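Local coordinates for protein quinone reductase (Klebsiella pneumoniae subsp. pneumoniae, PDB 4GI5) that binds FAD as a flavoprotein of two subunits and probably reduces quinones with NAD(P)H, at residues B[44-49]-B[234-239]; B[116-120]-B[131-135]; B[158-163]-B[204-208]. All blocks are in the same frame, centred on the assembly; numbering follows the deposited sequence.

Contact 1 (B[44-49]-B[234-239]); sequences FAIRHL and LAERLD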
loop_
_atom_site.group_PDB
_atom_site.type_symbol
_atom_site.label_atom_id
_atom_site.label_comp_id
_atom_site.label_asym_id
_atom_site.label_seq_id
_atom_site.Cartn_x
_atom_site.Cartn_y
_atom_site.Cartn_z
ATOM N N PHE B 44 14.858 17.824 -11.565
ATOM C CA PHE B 44 14.755 17.804 -12.990
ATOM C C PHE B 44 13.353 18.079 -13.413
ATOM O O PHE B 44 13.097 18.888 -14.333
ATOM C CB PHE B 44 15.294 16.485 -13.564
ATOM C CG PHE B 44 15.229 16.398 -15.043
ATOM C CD1 PHE B 44 16.321 16.896 -15.805
ATOM C CD2 PHE B 44 14.092 15.987 -15.677
ATOM C CE1 PHE B 44 16.255 16.893 -17.184
ATOM C CE2 PHE B 44 13.976 15.979 -17.077
ATOM C CZ PHE B 44 15.081 16.412 -17.835
ATOM N N ALA B 45 12.364 17.359 -12.820
ATOM C CA ALA B 45 10.992 17.520 -13.272
ATOM C C ALA B 45 10.464 18.924 -13.008
ATOM O O ALA B 45 9.787 19.523 -13.892
ATOM C CB ALA B 45 10.046 16.540 -12.540
ATOM N N ILE B 46 10.772 19.441 -11.840
ATOM C CA ILE B 46 10.266 20.773 -11.449
ATOM C C ILE B 46 10.869 21.796 -12.464
ATOM O O ILE B 46 10.097 22.612 -13.061
ATOM C CB ILE B 46 10.711 21.149 -10.081
ATOM C CG1 ILE B 46 9.930 20.355 -9.003
ATOM C CG2 ILE B 46 10.383 22.605 -9.735
ATOM C CD1 ILE B 46 10.526 20.432 -7.662
ATOM N N ARG B 47 12.171 21.708 -12.660
ATOM C CA ARG B 47 12.788 22.665 -13.651
ATOM C C ARG B 47 12.282 22.499 -15.037
ATOM O O ARG B 47 12.065 23.527 -15.774
ATOM C CB ARG B 47 14.290 22.628 -13.573
ATOM C CG ARG B 47 14.781 23.039 -12.239
ATOM C CD ARG B 47 16.311 23.134 -12.227
ATOM N NE ARG B 47 16.784 23.108 -10.829
ATOM C CZ ARG B 47 17.512 22.119 -10.273
ATOM N NH1 ARG B 47 17.862 21.023 -10.982
ATOM N NH2 ARG B 47 17.868 22.210 -8.988
ATOM N N HIS B 48 12.096 21.275 -15.498
ATOM C CA HIS B 48 11.599 21.031 -16.817
ATOM C C HIS B 48 10.232 21.657 -17.004
ATOM O O HIS B 48 9.896 22.245 -18.080
ATOM C CB HIS B 48 11.584 19.516 -17.120
ATOM C CG HIS B 48 11.438 19.211 -18.551
ATOM N ND1 HIS B 48 10.226 19.032 -19.145
ATOM C CD2 HIS B 48 12.369 19.137 -19.541
ATOM C CE1 HIS B 48 10.398 18.786 -20.428
ATOM N NE2 HIS B 48 11.687 18.841 -20.690
ATOM N N LEU B 49 9.336 21.443 -16.022
ATOM C CA LEU B 49 7.964 21.982 -16.118
ATOM C C LEU B 49 7.959 23.550 -16.072
ATOM O O LEU B 49 7.183 24.174 -16.849
ATOM C CB LEU B 49 7.127 21.456 -14.970
ATOM C CG LEU B 49 6.720 19.997 -15.177
ATOM C CD1 LEU B 49 6.223 19.480 -13.819
ATOM C CD2 LEU B 49 5.708 19.807 -16.305
ATOM N N LEU B 234 11.681 10.765 -18.529
ATOM C CA LEU B 234 10.952 11.670 -17.725
ATOM C C LEU B 234 10.533 12.933 -18.533
ATOM O O LEU B 234 9.419 13.366 -18.521
ATOM C CB LEU B 234 11.746 11.964 -16.469
ATOM C CG LEU B 234 11.202 13.015 -15.529
ATOM C CD1 LEU B 234 9.821 12.701 -15.046
ATOM C CD2 LEU B 234 12.095 13.133 -14.281
ATOM N N ALA B 235 11.477 13.494 -19.253
ATOM C CA ALA B 235 11.163 14.713 -19.957
ATOM C C ALA B 235 10.081 14.425 -20.995
ATOM O O ALA B 235 9.176 15.270 -21.188
ATOM C CB ALA B 235 12.511 15.273 -20.600
ATOM N N GLU B 236 10.151 13.291 -21.633
ATOM C CA GLU B 236 9.173 12.889 -22.677
ATOM C C GLU B 236 7.800 12.750 -22.065
ATOM O O GLU B 236 6.831 13.224 -22.611
ATOM C CB GLU B 236 9.618 11.611 -23.440
ATOM C CG GLU B 236 8.581 10.735 -24.164
ATOM C CD GLU B 236 7.706 11.389 -25.150
ATOM O OE1 GLU B 236 8.154 12.395 -25.742
ATOM O OE2 GLU B 236 6.567 10.863 -25.377
ATOM N N ARG B 237 7.696 12.149 -20.849
ATOM C CA ARG B 237 6.403 12.143 -20.193
ATOM C C ARG B 237 5.865 13.487 -19.787
ATOM O O ARG B 237 4.669 13.798 -19.916
ATOM C CB ARG B 237 6.425 11.154 -18.926
ATOM C CG ARG B 237 6.713 9.702 -19.255
ATOM C CD ARG B 237 5.764 8.982 -20.248
ATOM N NE ARG B 237 4.434 9.293 -19.864
ATOM C CZ ARG B 237 3.694 8.525 -19.020
ATOM N NH1 ARG B 237 4.215 7.461 -18.530
ATOM N NH2 ARG B 237 2.527 8.915 -18.654
ATOM N N LEU B 238 6.738 14.338 -19.272
ATOM C CA LEU B 238 6.319 15.638 -18.857
ATOM C C LEU B 238 5.891 16.535 -20.068
ATOM O O LEU B 238 5.048 17.399 -19.923
ATOM C CB LEU B 238 7.488 16.280 -18.089
ATOM C CG LEU B 238 7.811 15.644 -16.721
ATOM C CD1 LEU B 238 9.034 16.296 -16.144
ATOM C CD2 LEU B 238 6.634 15.683 -15.732
ATOM N N ASP B 239 6.494 16.303 -21.189
ATOM C CA ASP B 239 6.173 17.039 -22.473
ATOM C C ASP B 239 4.811 16.607 -23.002
ATOM O O ASP B 239 4.232 17.321 -23.809
ATOM C CB ASP B 239 7.268 16.710 -23.530
ATOM C CG ASP B 239 8.594 17.398 -23.252
ATOM O OD1 ASP B 239 8.583 18.298 -22.443
ATOM O OD2 ASP B 239 9.626 17.020 -23.845
HETATM O O HOH W 1 12.018 17.821 -23.684
#
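H48 and A235, and L49 and L238, face each other where helices 44-49 and 234-239 run in broadly the same direction, their axes crossing at -42° and approaching to 10.3 Å. The A235 methyl is short enough to meet two rings at once: its CB lies over one face of the H48 imidazole, a CH-pi contact 4.0 Å from the ring centroid, and at the edge of the F44 ring, 3.9 Å from CE2. Both aromatic groups point to the partner helix with CG anti to the backbone N (chi1 -164° for H48), one turn apart, which brings the rings to the same methyl. On the buried side, L238 packs on L49 and sends CD1 against A45, whose CB is 3.8 Å away; alanine suits position 45 because a short side chain admits the leucine branch. Separately, L234 and F44 slide past each other in opposite directions, CD2 to CD2 at 3.8 Å. A water hydrogen-bonds to H48 NE2 at 3.2 Å and donates to D239 OD2, but the very short 2.5 Å of that second bond makes its exact geometry doubtful. L234 continues onto I172 and L214 of the sheet, and L49 onto V56. Such pairing of neighbouring helices in one outer layer belongs to the three-layer alpha/beta/alpha sandwich of the flavodoxin-like fold.

Contact 2 (B[116-120]-B[131-135]); sequences VIFQF and MKGWI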
loop_
_atom_site.group_PDB
_atom_site.type_symbol
_atom_site.label_atom_id
_atom_site.label_comp_id
_atom_site.label_asym_id
_atom_site.label_seq_id
_atom_site.Cartn_x
_atom_site.Cartn_y
_atom_site.Cartn_z
ATOM N N VAL B 116 -1.630 16.202 -11.188
ATOM C CA VAL B 116 -1.042 15.837 -9.924
ATOM C C VAL B 116 -0.123 14.648 -10.135
ATOM O O VAL B 116 -0.545 13.606 -10.693
ATOM C CB VAL B 116 -2.101 15.447 -8.898
ATOM C CG1 VAL B 116 -1.498 15.155 -7.517
ATOM C CG2 VAL B 116 -3.082 16.592 -8.694
ATOM N N ILE B 117 1.133 14.784 -9.738
ATOM C CA ILE B 117 2.115 13.768 -9.943
ATOM C C ILE B 117 2.587 13.266 -8.572
ATOM O O ILE B 117 2.816 14.066 -7.671
ATOM C CB ILE B 117 3.353 14.263 -10.723
ATOM C CG1 ILE B 117 2.920 14.729 -12.094
ATOM C CG2 ILE B 117 4.424 13.172 -10.817
ATOM C CD1 ILE B 117 3.987 15.451 -12.894
ATOM N N PHE B 118 2.589 11.945 -8.376
ATOM C CA PHE B 118 3.064 11.320 -7.138
ATOM C C PHE B 118 4.393 10.657 -7.452
ATOM O O PHE B 118 4.463 9.719 -8.271
ATOM C CB PHE B 118 2.084 10.244 -6.620
ATOM C CG PHE B 118 0.726 10.793 -6.272
ATOM C CD1 PHE B 118 -0.207 11.123 -7.236
ATOM C CD2 PHE B 118 0.429 11.015 -4.948
ATOM C CE1 PHE B 118 -1.467 11.632 -6.854
ATOM C CE2 PHE B 118 -0.832 11.467 -4.597
ATOM C CZ PHE B 118 -1.705 11.800 -5.512
ATOM N N GLN B 119 5.459 11.073 -6.749
ATOM C CA GLN B 119 6.757 10.567 -6.996
ATOM C C GLN B 119 7.334 9.929 -5.729
ATOM O O GLN B 119 7.345 10.544 -4.675
ATOM C CB GLN B 119 7.745 11.667 -7.415
ATOM C CG GLN B 119 9.069 11.157 -7.756
ATOM C CD GLN B 119 10.111 12.205 -7.904
ATOM O OE1 GLN B 119 9.816 13.348 -8.223
ATOM N NE2 GLN B 119 11.357 11.785 -7.696
ATOM N N PHE B 120 7.735 8.657 -5.880
ATOM C CA PHE B 120 8.215 7.857 -4.764
ATOM C C PHE B 120 9.040 6.663 -5.180
ATOM O O PHE B 120 8.847 6.110 -6.244
ATOM C CB PHE B 120 7.049 7.403 -3.876
ATOM C CG PHE B 120 6.005 6.594 -4.590
ATOM C CD1 PHE B 120 4.973 7.236 -5.232
ATOM C CD2 PHE B 120 6.016 5.193 -4.570
ATOM C CE1 PHE B 120 4.016 6.534 -5.916
ATOM C CE2 PHE B 120 4.999 4.465 -5.165
ATOM C CZ PHE B 120 4.024 5.140 -5.905
HETATM N N MSE B 131 3.845 8.885 2.464
HETATM C CA MSE B 131 2.952 9.176 1.308
HETATM C C MSE B 131 1.581 8.527 1.541
HETATM O O MSE B 131 0.535 9.132 1.259
HETATM C CB MSE B 131 3.461 8.825 -0.130
HETATM C CG MSE B 131 2.627 9.618 -1.304
HETATM SE SE MSE B 131 3.472 8.803 -2.802
HETATM C CE MSE B 131 4.422 10.611 -2.971
ATOM N N LYS B 132 1.562 7.292 1.998
ATOM C CA LYS B 132 0.294 6.661 2.361
ATOM C C LYS B 132 -0.409 7.490 3.429
ATOM O O LYS B 132 -1.636 7.618 3.424
ATOM C CB LYS B 132 0.535 5.291 2.927
ATOM C CG LYS B 132 -0.734 4.485 3.307
ATOM C CD LYS B 132 -1.557 4.291 2.031
ATOM C CE LYS B 132 -2.866 3.671 2.243
ATOM N NZ LYS B 132 -3.622 3.499 3.463
ATOM N N GLY B 133 0.333 8.117 4.322
ATOM C CA GLY B 133 -0.292 8.981 5.318
ATOM C C GLY B 133 -0.855 10.288 4.786
ATOM O O GLY B 133 -1.835 10.770 5.334
ATOM N N TRP B 134 -0.269 10.816 3.731
ATOM C CA TRP B 134 -0.869 11.863 2.963
ATOM C C TRP B 134 -2.223 11.466 2.385
ATOM O O TRP B 134 -3.226 12.162 2.596
ATOM C CB TRP B 134 0.080 12.382 1.959
ATOM C CG TRP B 134 -0.340 13.526 1.139
ATOM C CD1 TRP B 134 0.007 14.898 1.397
ATOM C CD2 TRP B 134 -1.155 13.558 -0.021
ATOM N NE1 TRP B 134 -0.516 15.704 0.385
ATOM C CE2 TRP B 134 -1.282 14.944 -0.435
ATOM C CE3 TRP B 134 -1.844 12.571 -0.761
ATOM C CZ2 TRP B 134 -2.031 15.307 -1.546
ATOM C CZ3 TRP B 134 -2.589 12.959 -1.895
ATOM C CH2 TRP B 134 -2.629 14.326 -2.273
ATOM N N ILE B 135 -2.281 10.288 1.764
ATOM C CA ILE B 135 -3.554 9.766 1.288
ATOM C C ILE B 135 -4.523 9.672 2.428
ATOM O O ILE B 135 -5.681 10.171 2.359
ATOM C CB ILE B 135 -3.395 8.428 0.550
ATOM C CG1 ILE B 135 -2.547 8.623 -0.684
ATOM C CG2 ILE B 135 -4.755 7.780 0.283
ATOM C CD1 ILE B 135 -3.304 9.232 -1.853
#
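F118 has CG anti to its carbonyl carbon (chi1 -62°), and selenomethionine M131 has CG opposite the backbone N (chi1 -161°); these settings carry the ring and the long chain into the interface between strand 116-120 and helix 131-135. There F118 crosses W134 at about a right angle. The edge of F118 is turned toward the six-membered ring of W134 in an offset edge-to-face pair with planes at 78°, and the nearest atoms are F118 CE2 and W134 CZ3, 3.6 Å apart. I135 comes in with its CD1 at 4.3 Å from the same F118 CE2. One turn before I135 on the helix, M131 stretches to the strand and then bends at chi3. Its SE approaches the F120 ring obliquely in a Met-aromatic contact, 3.3 Å from F120 CD1, and also lies near the plane of F118 at that ring's edge. The bend turns the CE methyl toward the strand backbone, 3.4 Å from Q119 O. An unbranched methionine-type chain, present here as selenomethionine, can reach the strand and put SE beside F120 and CE at Q119 O. The CB of Q119 points away from the helix, and its NE2 donates to the backbone oxygen of N38, an FAD-binding residue, while W134 NE1 bonds to E106. No hydrogen bond joins the two segments, so dispersion and the weak electrostatics of ring edges and selenium hold this buried layer together, and the N-H groups of Q119 NE2 and W134 NE1 are satisfied by residues beyond it.

Contact 3 (B[158-163]-B[204-208]); sequences RYGEGT and FYPGF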
loop_
_atom_site.group_PDB
_atom_site.type_symbol
_atom_site.label_atom_id
_atom_site.label_comp_id
_atom_site.label_asym_id
_atom_site.label_seq_id
_atom_site.Cartn_x
_atom_site.Cartn_y
_atom_site.Cartn_z
ATOM N N ARG B 158 -17.810 8.133 -7.478
ATOM C CA ARG B 158 -16.443 7.632 -7.510
ATOM C C ARG B 158 -16.250 6.802 -8.739
ATOM O O ARG B 158 -17.170 6.519 -9.498
ATOM C CB ARG B 158 -16.278 6.783 -6.256
ATOM C CG ARG B 158 -17.046 5.480 -6.256
ATOM C CD ARG B 158 -16.730 4.644 -5.038
ATOM N NE ARG B 158 -17.348 3.333 -5.043
ATOM C CZ ARG B 158 -17.301 2.463 -4.060
ATOM N NH1 ARG B 158 -16.656 2.741 -2.909
ATOM N NH2 ARG B 158 -17.803 1.254 -4.255
ATOM N N TYR B 159 -15.001 6.447 -8.973
ATOM C CA TYR B 159 -14.525 5.674 -10.048
ATOM C C TYR B 159 -14.834 6.334 -11.412
ATOM O O TYR B 159 -15.759 5.925 -12.124
ATOM C CB TYR B 159 -14.956 4.225 -9.978
ATOM C CG TYR B 159 -14.323 3.403 -8.846
ATOM C CD1 TYR B 159 -12.960 3.394 -8.687
ATOM C CD2 TYR B 159 -15.085 2.703 -7.954
ATOM C CE1 TYR B 159 -12.343 2.623 -7.711
ATOM C CE2 TYR B 159 -14.507 1.894 -6.944
ATOM C CZ TYR B 159 -13.080 1.840 -6.861
ATOM O OH TYR B 159 -12.514 1.083 -5.861
ATOM N N GLY B 160 -14.058 7.372 -11.681
ATOM C CA GLY B 160 -14.277 8.240 -12.841
ATOM C C GLY B 160 -15.211 9.417 -12.593
ATOM O O GLY B 160 -15.546 10.127 -13.554
ATOM N N GLU B 161 -15.675 9.592 -11.363
ATOM C CA GLU B 161 -16.424 10.728 -10.883
ATOM C C GLU B 161 -15.809 11.101 -9.553
ATOM O O GLU B 161 -15.031 10.283 -8.964
ATOM C CB GLU B 161 -17.865 10.333 -10.584
ATOM C CG GLU B 161 -18.670 10.018 -11.744
ATOM C CD GLU B 161 -20.097 9.617 -11.323
ATOM O OE1 GLU B 161 -20.487 8.549 -11.681
ATOM O OE2 GLU B 161 -20.742 10.358 -10.547
ATOM N N GLY B 162 -16.160 12.261 -9.078
ATOM C CA GLY B 162 -15.691 12.786 -7.816
ATOM C C GLY B 162 -15.104 14.148 -7.941
ATOM O O GLY B 162 -15.135 14.775 -9.042
ATOM N N THR B 163 -14.452 14.572 -6.841
ATOM C CA THR B 163 -13.894 15.893 -6.716
ATOM C C THR B 163 -12.849 16.180 -7.726
ATOM O O THR B 163 -12.699 17.345 -8.134
ATOM C CB THR B 163 -13.400 16.110 -5.251
ATOM O OG1 THR B 163 -14.536 15.974 -4.413
ATOM C CG2 THR B 163 -12.796 17.467 -5.018
ATOM N N PHE B 204 -8.060 6.886 -9.729
ATOM C CA PHE B 204 -9.320 6.832 -10.522
ATOM C C PHE B 204 -10.503 6.962 -9.575
ATOM O O PHE B 204 -11.549 7.587 -9.921
ATOM C CB PHE B 204 -9.406 5.521 -11.235
ATOM C CG PHE B 204 -10.599 5.397 -12.192
ATOM C CD1 PHE B 204 -10.792 6.290 -13.285
ATOM C CD2 PHE B 204 -11.492 4.371 -11.985
ATOM C CE1 PHE B 204 -11.868 6.192 -14.110
ATOM C CE2 PHE B 204 -12.558 4.229 -12.848
ATOM C CZ PHE B 204 -12.728 5.142 -13.856
ATOM N N TYR B 205 -10.413 6.436 -8.356
ATOM C CA TYR B 205 -11.507 6.458 -7.357
ATOM C C TYR B 205 -12.096 7.860 -7.173
ATOM O O TYR B 205 -13.288 8.043 -7.325
ATOM C CB TYR B 205 -11.028 5.788 -6.019
ATOM C CG TYR B 205 -12.064 5.643 -4.971
ATOM C CD1 TYR B 205 -12.678 6.747 -4.390
ATOM C CD2 TYR B 205 -12.396 4.357 -4.509
ATOM C CE1 TYR B 205 -13.659 6.552 -3.432
ATOM C CE2 TYR B 205 -13.322 4.170 -3.531
ATOM C CZ TYR B 205 -13.971 5.259 -3.025
ATOM O OH TYR B 205 -14.999 5.056 -2.120
ATOM N N PRO B 206 -11.313 8.893 -6.832
ATOM C CA PRO B 206 -11.895 10.234 -6.637
ATOM C C PRO B 206 -11.994 11.076 -7.953
ATOM O O PRO B 206 -12.258 12.276 -7.900
ATOM C CB PRO B 206 -10.931 10.869 -5.616
ATOM C CG PRO B 206 -9.607 10.232 -5.956
ATOM C CD PRO B 206 -9.935 8.827 -6.242
ATOM N N GLY B 207 -11.755 10.448 -9.065
ATOM C CA GLY B 207 -12.109 10.945 -10.389
ATOM C C GLY B 207 -11.024 11.440 -11.287
ATOM O O GLY B 207 -11.312 11.992 -12.350
ATOM N N PHE B 208 -9.735 11.205 -10.952
ATOM C CA PHE B 208 -8.660 11.559 -11.842
ATOM C C PHE B 208 -8.780 10.777 -13.138
ATOM O O PHE B 208 -9.202 9.633 -13.122
ATOM C CB PHE B 208 -7.290 11.245 -11.295
ATOM C CG PHE B 208 -6.801 12.228 -10.233
ATOM C CD1 PHE B 208 -6.385 13.517 -10.537
ATOM C CD2 PHE B 208 -6.645 11.820 -8.939
ATOM C CE1 PHE B 208 -5.877 14.330 -9.535
ATOM C CE2 PHE B 208 -6.142 12.633 -7.981
ATOM C CZ PHE B 208 -5.733 13.918 -8.270
#
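Backbone hydrogen bonds join loop 158-163 to segment 204-208, whose F204 to G207 form a type I beta turn, at two successive amides: Y159 N gives to Y205 O at 2.9 Å, and G160 N to F204 O at 3.1 Å. The second acceptor also takes G207 N, and the two donors reach F204 O from opposite faces of its carbonyl plane. A side-chain bond adds to these: R158 NH1 donates to Y205 OH at 3.0 Å with a nearly straight N-H...O angle of 162°, the hydroxyl lying in the guanidinium plane, while R158 NE bonds to Q252 OE1. The arginine chain, extended from CG to NE, passes over one face of the Y205 ring and lays CD 4.0 Å from its centroid, a CH-pi contact. Among the aromatic groups, Y205 turns its edge to the face of Y159, planes at 62°, with Y205 CD2 3.5 Å from Y159 CZ. F204 instead offers a ring face to the peptide: G160 N lies 3.3 Å above its centre. Glycine fits at 160, 162 and 207, where phi is positive and a CB would press on F204 CZ, P206 O or E161 O respectively. G207 is also the C-prime residue of the Schellman motif that ends helix 196-204. From the second subunit, N188 OD1 accepts from Y159 OH and W124, an FAD-binding residue, meets Y205 edge-to-face. Main-chain bonds thus set the loop against the helix end, while R158 and Y159 probably limit how the Y205 ring can turn at the subunit boundary.

From the N terminus, helix 37-51 supplies the first half of contact 1, which closes only when helix 224-239 arrives, so the other two contacts lie within its long loop. Contact 2 closes first and locally, joining strand 115-121 to helix 129-138; contact 3 follows in series, setting the loop before strand 168-174 against the end of helix 196-204. Contact 1 pairs helices on one face of the central sheet, and L238 CD2 meets I117 CD1 of contact 2's strand at 3.9 Å. V116 CG2 likewise touches F208 CE1 of contact 3 at 3.7 Å. Contacts 2 and 3 both reach the second subunit, whereas contact 1 does not.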